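PDB 3RH3: DUF3829 domain-containing protein from Bacteroides thetaiotaomicron, which is of unknown function but folds as an all-helical DUF3829-like protein, and is probably made as a membrane-attached lipoprotein in the cell. Local coordinates for residues Lys230-Asp235 and Gln251-Ala256; Gln175-Leu180 and Asn234-Ala239. All blocks are in the same frame, centred on the assembly; numbering follows the deposited sequence.

Contact 1: residues Lys230-Asp235 and Gln251-Ala256; sequences KSFMND and QAMSEA
Met253, modelled as selenomethionine, reaches across from helix 247-257 and lays its selenium against the backbone of Asp235 on helix 216-240. The contact is van der Waals packing, of selenium on a carbonyl and of methylene on methylene. SE lies 4.0 Å from Asp235 C and equally far from its carbonyl O, so the selenium lies against the main-chain carbonyl of Asp235 and not against its carboxylate. Nearer the root of the chain, Met253 CG meets Asp235 CB at 4.2 Å. The side chain is extended through its second torsion (chi2 -171°), which carries SE across the gap; the bend at chi3 (-73°) then turns CE onto Ala239.

A looser Met-aromatic contact joins Met253 to Phe232, one helical turn before Asp235. SE is 5.4 Å from the ring centroid and 50° off the normal, an oblique approach in which ring atom CE1 comes nearest, at 4.5 Å from SE. The two helices run roughly antiparallel and follow one another in sequence, forming a helical hairpin near the end of the chain. The Phe232 ring packs edge-to-face with Tyr257 and also touches Val174 and Met178 of helix 161-181, so it sits where helix 216-240 meets helices 161-181 and 247-257.

Polar chemistry sits at the margin. Asp235 OD2 is hydrogen-bonded to the hydroxyl of Tyr257, one residue past 251-256, adding a polar tie between the hairpin's arms.

Contact 2: residues Gln175-Leu180 and Asn234-Ala239; sequences QSIMNL and NDMQKA. With EDO (1,2-ethanediol), chain E.
Met236 and Met178, both selenomethionines, meet between helices 216-240 and 161-181, where the methyl end of Met236 crosses the selenium of Met178 at a slant: Met236 CE comes within 3.5 Å of Met178 SE, a close van der Waals approach. Both chains are bent at their second and third torsions. In Met236, CG stands opposite the backbone N (chi1 -179°), aiming the chain at the neighbouring helix, and the later bends fold CE toward the selenium of Met178.

Ile177 supplies the other half of the apolar packing. Its CG2 branch, rather than the longer CG1 arm, does the touching, at 3.6 Å from Met236 CG and 4.0 Å from Met236 CE. The two side chains pass alongside each other in opposite directions, so Met236 packs against Ile177 and Met178 at once; Tyr181 and Met253 also pack on it.

Polar bonding lies on another face of helix 161-181. There the Asn179 amide is hydrogen-bonded to helix 115-154, through OD1 to Ser133 and through ND2 to Gln137. An ethanediol, probably from the crystallisation liquor, adds a weak bond from its O2 to Asn179 OD1 at 3.3 Å.

Between 175-180 and 234-239 themselves the join is thus wholly apolar and largely buried: van der Waals and hydrophobic packing probably accounts for it, with no directional bond to fix the register of the two segments, while direction-specific bonding fastens helix 161-181 to helix 115-154.

In the fold
Helix 216-240 is common to both contacts, which share Asn234 and Asp235 and have centres about 7 Å apart. Along the chain come 175-180, then the overlapping segments 230-235 and 234-239, then 251-256, all within the DUF3829-like C-terminal domain. Contact 1 closes a hairpin between successive helices; contact 2 joins helices separated by helix 189-207. The two merge into one apolar core: Met253 CE lies 3.5 Å from Ala239 CB, and Met253 SE is 3.7 Å from Met236 CE. Phe232 CE1 also approaches Met178 SE, at 3.9 Å. Helices 161-181, 216-240 and 247-257 therefore pack together as a three-way cluster rich in methionine.

Contact 1: residues Lys230-Asp235 and Gln251-Ala256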
ATOM      1  N   LYS A 230     -17.661  -0.921   1.733  1.00 38.52           N
ATOM      2  CA  LYS A 230     -18.353  -1.633   2.836  1.00 37.65           C
ATOM      3  C   LYS A 230     -18.112  -3.137   2.722  1.00 38.78           C
ATOM      4  O   LYS A 230     -17.883  -3.772   3.726  1.00 36.51           O
ATOM      5  CB  LYS A 230     -19.862  -1.347   2.871  1.00 40.32           C
ATOM      6  CG  LYS A 230     -20.229   0.118   3.015  1.00 56.32           C
ATOM      7  CD  LYS A 230     -21.663   0.416   2.569  1.00 69.31           C
ATOM      8  CE  LYS A 230     -21.790   1.846   2.106  1.00 79.60           C
ATOM      9  NZ  LYS A 230     -23.045   2.095   1.351  1.00 91.36           N
ATOM     10  N   SER A 231     -18.096  -3.694   1.491  1.00 36.80           N
ATOM     11  CA  SER A 231     -17.839  -5.126   1.273  1.00 35.92           C
ATOM     12  C   SER A 231     -16.438  -5.467   1.679  1.00 37.51           C
ATOM     13  O   SER A 231     -16.217  -6.488   2.315  1.00 38.28           O
ATOM     14  CB  SER A 231     -18.062  -5.505  -0.186  1.00 36.72           C
ATOM     15  OG  SER A 231     -19.455  -5.588  -0.369  1.00 39.27           O
ATOM     16  N   PHE A 232     -15.489  -4.598   1.321  1.00 32.92           N
ATOM     17  CA  PHE A 232     -14.078  -4.760   1.669  1.00 31.25           C
ATOM     18  C   PHE A 232     -13.944  -4.783   3.172  1.00 33.76           C
ATOM     19  O   PHE A 232     -13.257  -5.634   3.735  1.00 34.81           O
ATOM     20  CB  PHE A 232     -13.183  -3.650   1.043  1.00 31.81           C
ATOM     21  CG  PHE A 232     -11.813  -3.662   1.665  1.00 32.91           C
ATOM     22  CD1 PHE A 232     -10.883  -4.637   1.317  1.00 35.76           C
ATOM     23  CD2 PHE A 232     -11.498  -2.789   2.708  1.00 34.69           C
ATOM     24  CE1 PHE A 232      -9.634  -4.698   1.956  1.00 36.63           C
ATOM     25  CE2 PHE A 232     -10.253  -2.863   3.356  1.00 36.62           C
ATOM     26  CZ  PHE A 232      -9.336  -3.822   2.979  1.00 34.26           C
HETATM   27  N   MSE A 233     -14.591  -3.844   3.813  1.00 29.26           N
HETATM   28  CA  MSE A 233     -14.578  -3.699   5.267  1.00 30.00           C
HETATM   29  C   MSE A 233     -15.147  -4.933   6.008  1.00 34.78           C
HETATM   30  O   MSE A 233     -14.587  -5.323   7.035  1.00 33.26           O
HETATM   31  CB  MSE A 233     -15.340  -2.428   5.675  1.00 30.83           C
HETATM   32  CG  MSE A 233     -14.492  -1.183   5.435  1.00 34.01           C
HETATM   33 SE   MSE A 233     -15.400   0.446   5.932  0.75 38.52          SE
HETATM   34  CE  MSE A 233     -14.823   0.607   7.653  1.00 35.03           C
ATOM     35  N   ASN A 234     -16.203  -5.564   5.454  1.00 33.42           N
ATOM     36  CA  ASN A 234     -16.785  -6.771   6.017  1.00 34.45           C
ATOM     37  C   ASN A 234     -15.810  -7.939   5.873  1.00 39.47           C
ATOM     38  O   ASN A 234     -15.623  -8.709   6.824  1.00 38.91           O
ATOM     39  CB  ASN A 234     -18.133  -7.097   5.338  1.00 35.38           C
ATOM     40  CG  ASN A 234     -19.232  -6.114   5.686  1.00 54.29           C
ATOM     41  OD1 ASN A 234     -19.240  -5.483   6.743  1.00 46.87           O
ATOM     42  ND2 ASN A 234     -20.199  -5.973   4.810  1.00 46.53           N
ATOM     43  N   ASP A 235     -15.177  -8.043   4.693  1.00 35.50           N
ATOM     44  CA  ASP A 235     -14.209  -9.097   4.391  1.00 34.95           C
ATOM     45  C   ASP A 235     -12.945  -8.914   5.251  1.00 37.91           C
ATOM     46  O   ASP A 235     -12.445  -9.891   5.799  1.00 39.79           O
ATOM     47  CB  ASP A 235     -13.856  -9.096   2.891  1.00 34.87           C
ATOM     48  CG  ASP A 235     -14.987  -9.461   1.935  1.00 43.94           C
ATOM     49  OD1 ASP A 235     -16.146  -9.664   2.409  1.00 47.67           O
ATOM     50  OD2 ASP A 235     -14.718  -9.578   0.715  1.00 43.15           O
ATOM     51  N   GLN A 251      -5.159 -13.597  -0.900  1.00 37.68           N
ATOM     52  CA  GLN A 251      -5.370 -13.838  -2.324  1.00 39.38           C
ATOM     53  C   GLN A 251      -6.813 -13.465  -2.714  1.00 42.65           C
ATOM     54  O   GLN A 251      -6.986 -12.684  -3.638  1.00 43.31           O
ATOM     55  CB  GLN A 251      -5.040 -15.296  -2.713  1.00 41.90           C
ATOM     56  CG  GLN A 251      -3.554 -15.522  -3.007  1.00 69.54           C
ATOM     57  CD  GLN A 251      -2.995 -14.563  -4.041  1.00102.01           C
ATOM     58  OE1 GLN A 251      -2.112 -13.746  -3.746  1.00 99.94           O
ATOM     59  NE2 GLN A 251      -3.534 -14.599  -5.259  1.00 97.77           N
ATOM     60  N   ALA A 252      -7.814 -13.930  -1.945  1.00 38.77           N
ATOM     61  CA  ALA A 252      -9.238 -13.642  -2.166  1.00 38.52           C
ATOM     62  C   ALA A 252      -9.525 -12.147  -2.178  1.00 41.24           C
ATOM     63  O   ALA A 252     -10.153 -11.641  -3.111  1.00 41.27           O
ATOM     64  CB  ALA A 252     -10.083 -14.308  -1.098  1.00 39.37           C
HETATM   65  N   MSE A 253      -9.084 -11.440  -1.130  1.00 35.29           N
HETATM   66  CA  MSE A 253      -9.330 -10.021  -1.015  1.00 31.99           C
HETATM   67  C   MSE A 253      -8.553  -9.213  -2.043  1.00 39.44           C
HETATM   68  O   MSE A 253      -9.073  -8.195  -2.511  1.00 41.28           O
HETATM   69  CB  MSE A 253      -8.989  -9.547   0.391  1.00 31.31           C
HETATM   70  CG  MSE A 253     -10.050  -9.932   1.432  1.00 33.92           C
HETATM   71 SE   MSE A 253      -9.610  -9.023   3.098  0.75 36.58          SE
HETATM   72  CE  MSE A 253      -8.019 -10.235   3.523  1.00 33.81           C
ATOM     73  N   SER A 254      -7.320  -9.619  -2.380  1.00 36.55           N
ATOM     74  CA  SER A 254      -6.544  -8.842  -3.358  1.00 37.11           C
ATOM     75  C   SER A 254      -7.164  -8.974  -4.744  1.00 40.76           C
ATOM     76  O   SER A 254      -7.272  -7.991  -5.443  1.00 40.74           O
ATOM     77  CB  SER A 254      -5.063  -9.225  -3.355  1.00 42.29           C
ATOM     78  OG  SER A 254      -4.831 -10.491  -3.940  1.00 57.76           O
ATOM     79  N   GLU A 255      -7.692 -10.134  -5.062  1.00 41.90           N
ATOM     80  CA  GLU A 255      -8.383 -10.389  -6.339  1.00 43.63           C
ATOM     81  C   GLU A 255      -9.723  -9.660  -6.405  1.00 45.68           C
ATOM     82  O   GLU A 255     -10.002  -9.033  -7.421  1.00 45.09           O
ATOM     83  CB  GLU A 255      -8.599 -11.885  -6.572  1.00 45.58           C
ATOM     84  CG  GLU A 255      -7.317 -12.643  -6.873  1.00 60.57           C
ATOM     85  CD  GLU A 255      -7.478 -14.150  -6.963  1.00 90.06           C
ATOM     86  OE1 GLU A 255      -8.630 -14.624  -7.098  1.00 92.57           O
ATOM     87  OE2 GLU A 255      -6.448 -14.859  -6.899  1.00 88.68           O
ATOM     88  N   ALA A 256     -10.500  -9.677  -5.295  1.00 40.07           N
ATOM     89  CA  ALA A 256     -11.825  -9.071  -5.223  1.00 38.33           C
ATOM     90  C   ALA A 256     -11.821  -7.548  -5.278  1.00 41.09           C
ATOM     91  O   ALA A 256     -12.815  -6.962  -5.715  1.00 43.26           O
ATOM     92  CB  ALA A 256     -12.536  -9.519  -3.954  1.00 38.28           C
TER

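Contact 2: residues Gln175-Leu180 and Asn234-Ala239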
ATOM      1  N   GLN A 175      -5.550   0.441   0.601  1.00 32.16           N
ATOM      2  CA  GLN A 175      -4.197   0.001   0.265  1.00 31.98           C
ATOM      3  C   GLN A 175      -3.341  -0.090   1.557  1.00 33.94           C
ATOM      4  O   GLN A 175      -2.620  -1.076   1.727  1.00 32.72           O
ATOM      5  CB  GLN A 175      -3.589   0.966  -0.757  1.00 33.65           C
ATOM      6  CG  GLN A 175      -2.114   0.728  -1.059  1.00 50.95           C
ATOM      7  CD  GLN A 175      -1.589   1.681  -2.099  1.00 74.49           C
ATOM      8  OE1 GLN A 175      -1.321   1.295  -3.231  1.00 72.07           O
ATOM      9  NE2 GLN A 175      -1.453   2.949  -1.752  1.00 70.99           N
ATOM     10  N   SER A 176      -3.442   0.913   2.461  1.00 30.66           N
ATOM     11  CA  SER A 176      -2.727   0.876   3.760  1.00 32.16           C
ATOM     12  C   SER A 176      -3.195  -0.330   4.613  1.00 35.66           C
ATOM     13  O   SER A 176      -2.361  -1.042   5.190  1.00 36.06           O
ATOM     14  CB  SER A 176      -2.940   2.168   4.549  1.00 36.39           C
ATOM     15  OG  SER A 176      -2.337   3.263   3.885  1.00 46.89           O
ATOM     16  N   ILE A 177      -4.518  -0.581   4.644  1.00 30.90           N
ATOM     17  CA  ILE A 177      -5.070  -1.719   5.414  1.00 30.51           C
ATOM     18  C   ILE A 177      -4.531  -3.051   4.851  1.00 35.34           C
ATOM     19  O   ILE A 177      -4.141  -3.941   5.634  1.00 33.67           O
ATOM     20  CB  ILE A 177      -6.621  -1.699   5.462  1.00 32.94           C
ATOM     21  CG1 ILE A 177      -7.116  -0.427   6.176  1.00 33.03           C
ATOM     22  CG2 ILE A 177      -7.163  -2.941   6.177  1.00 32.99           C
ATOM     23  CD1 ILE A 177      -8.543  -0.043   5.894  1.00 36.25           C
HETATM   24  N   MSE A 178      -4.503  -3.181   3.493  1.00 32.57           N
HETATM   25  CA  MSE A 178      -4.025  -4.403   2.842  1.00 32.25           C
HETATM   26  C   MSE A 178      -2.547  -4.598   3.133  1.00 36.08           C
HETATM   27  O   MSE A 178      -2.132  -5.718   3.425  1.00 34.91           O
HETATM   28  CB  MSE A 178      -4.312  -4.374   1.336  1.00 33.65           C
HETATM   29  CG  MSE A 178      -5.799  -4.678   1.040  1.00 39.02           C
HETATM   30 SE   MSE A 178      -6.205  -6.549   1.425  0.75 44.36          SE
HETATM   31  CE  MSE A 178      -5.646  -7.244  -0.248  1.00 42.80           C
ATOM     32  N   ASN A 179      -1.777  -3.510   3.122  1.00 34.05           N
ATOM     33  CA  ASN A 179      -0.353  -3.547   3.451  1.00 34.41           C
ATOM     34  C   ASN A 179      -0.128  -4.039   4.888  1.00 34.95           C
ATOM     35  O   ASN A 179       0.749  -4.875   5.113  1.00 34.26           O
ATOM     36  CB  ASN A 179       0.297  -2.176   3.256  1.00 37.94           C
ATOM     37  CG  ASN A 179       1.798  -2.198   3.403  1.00 49.03           C
ATOM     38  OD1 ASN A 179       2.491  -3.078   2.897  1.00 48.68           O
ATOM     39  ND2 ASN A 179       2.330  -1.278   4.157  1.00 46.84           N
ATOM     40  N   LEU A 180      -0.935  -3.552   5.834  1.00 30.81           N
ATOM     41  CA  LEU A 180      -0.852  -3.965   7.235  1.00 32.28           C
ATOM     42  C   LEU A 180      -1.273  -5.412   7.413  1.00 36.77           C
ATOM     43  O   LEU A 180      -0.671  -6.139   8.208  1.00 37.81           O
ATOM     44  CB  LEU A 180      -1.698  -3.049   8.134  1.00 32.76           C
ATOM     45  CG  LEU A 180      -1.139  -1.615   8.283  1.00 38.47           C
ATOM     46  CD1 LEU A 180      -2.226  -0.640   8.746  1.00 37.69           C
ATOM     47  CD2 LEU A 180       0.111  -1.588   9.168  1.00 41.29           C
ATOM     48  N   ASN A 234     -16.203  -5.564   5.454  1.00 33.42           N
ATOM     49  CA  ASN A 234     -16.785  -6.771   6.017  1.00 34.45           C
ATOM     50  C   ASN A 234     -15.810  -7.939   5.873  1.00 39.47           C
ATOM     51  O   ASN A 234     -15.623  -8.709   6.824  1.00 38.91           O
ATOM     52  CB  ASN A 234     -18.133  -7.097   5.338  1.00 35.38           C
ATOM     53  CG  ASN A 234     -19.232  -6.114   5.686  1.00 54.29           C
ATOM     54  OD1 ASN A 234     -19.240  -5.483   6.743  1.00 46.87           O
ATOM     55  ND2 ASN A 234     -20.199  -5.973   4.810  1.00 46.53           N
ATOM     56  N   ASP A 235     -15.177  -8.043   4.693  1.00 35.50           N
ATOM     57  CA  ASP A 235     -14.209  -9.097   4.391  1.00 34.95           C
ATOM     58  C   ASP A 235     -12.945  -8.914   5.251  1.00 37.91           C
ATOM     59  O   ASP A 235     -12.445  -9.891   5.799  1.00 39.79           O
ATOM     60  CB  ASP A 235     -13.856  -9.096   2.891  1.00 34.87           C
ATOM     61  CG  ASP A 235     -14.987  -9.461   1.935  1.00 43.94           C
ATOM     62  OD1 ASP A 235     -16.146  -9.664   2.409  1.00 47.67           O
ATOM     63  OD2 ASP A 235     -14.718  -9.578   0.715  1.00 43.15           O
HETATM   64  N   MSE A 236     -12.462  -7.674   5.408  1.00 31.69           N
HETATM   65  CA  MSE A 236     -11.256  -7.394   6.193  1.00 28.65           C
HETATM   66  C   MSE A 236     -11.550  -7.609   7.684  1.00 36.79           C
HETATM   67  O   MSE A 236     -10.711  -8.202   8.349  1.00 38.26           O
HETATM   68  CB  MSE A 236     -10.665  -5.999   5.900  1.00 27.74           C
HETATM   69  CG  MSE A 236      -9.381  -5.695   6.683  1.00 30.46           C
HETATM   70 SE   MSE A 236      -7.988  -7.111   6.551  0.75 33.45          SE
HETATM   71  CE  MSE A 236      -7.265  -6.637   4.740  1.00 29.02           C
ATOM     72  N   GLN A 237     -12.746  -7.222   8.203  1.00 33.14           N
ATOM     73  CA  GLN A 237     -13.050  -7.467   9.629  1.00 33.36           C
ATOM     74  C   GLN A 237     -12.928  -8.945   9.963  1.00 39.05           C
ATOM     75  O   GLN A 237     -12.361  -9.290  10.997  1.00 39.22           O
ATOM     76  CB  GLN A 237     -14.459  -7.014   9.987  1.00 34.47           C
ATOM     77  CG  GLN A 237     -14.564  -5.634  10.555  1.00 51.41           C
ATOM     78  CD  GLN A 237     -15.796  -5.517  11.419  1.00 70.66           C
ATOM     79  OE1 GLN A 237     -15.721  -5.533  12.643  1.00 68.67           O
ATOM     80  NE2 GLN A 237     -16.958  -5.399  10.802  1.00 66.40           N
ATOM     81  N   LYS A 238     -13.469  -9.806   9.065  1.00 34.82           N
ATOM     82  CA  LYS A 238     -13.469 -11.259   9.181  1.00 36.00           C
ATOM     83  C   LYS A 238     -12.052 -11.796   9.082  1.00 39.48           C
ATOM     84  O   LYS A 238     -11.684 -12.659   9.869  1.00 40.09           O
ATOM     85  CB  LYS A 238     -14.370 -11.897   8.090  1.00 39.03           C
ATOM     86  CG  LYS A 238     -14.475 -13.435   8.174  1.00 52.73           C
ATOM     87  CD  LYS A 238     -14.774 -14.080   6.823  1.00 57.42           C
ATOM     88  CE  LYS A 238     -14.102 -15.427   6.668  1.00 69.60           C
ATOM     89  NZ  LYS A 238     -13.670 -15.689   5.257  1.00 66.07           N
ATOM     90  N   ALA A 239     -11.282 -11.334   8.090  1.00 35.60           N
ATOM     91  CA  ALA A 239      -9.901 -11.782   7.902  1.00 36.13           C
ATOM     92  C   ALA A 239      -9.041 -11.429   9.129  1.00 38.18           C
ATOM     93  O   ALA A 239      -8.314 -12.268   9.650  1.00 37.02           O
ATOM     94  CB  ALA A 239      -9.307 -11.144   6.645  1.00 36.18           C
TER
HETATM   95  C1  EDO E 295       6.276  -7.028   1.809  1.00 57.77           C
HETATM   96  O1  EDO E 295       7.067  -7.265   2.984  1.00 54.31           O
HETATM   97  C2  EDO E 295       6.043  -5.541   1.552  1.00 57.01           C
HETATM   98  O2  EDO E 295       4.653  -5.235   1.750  1.00 61.50           O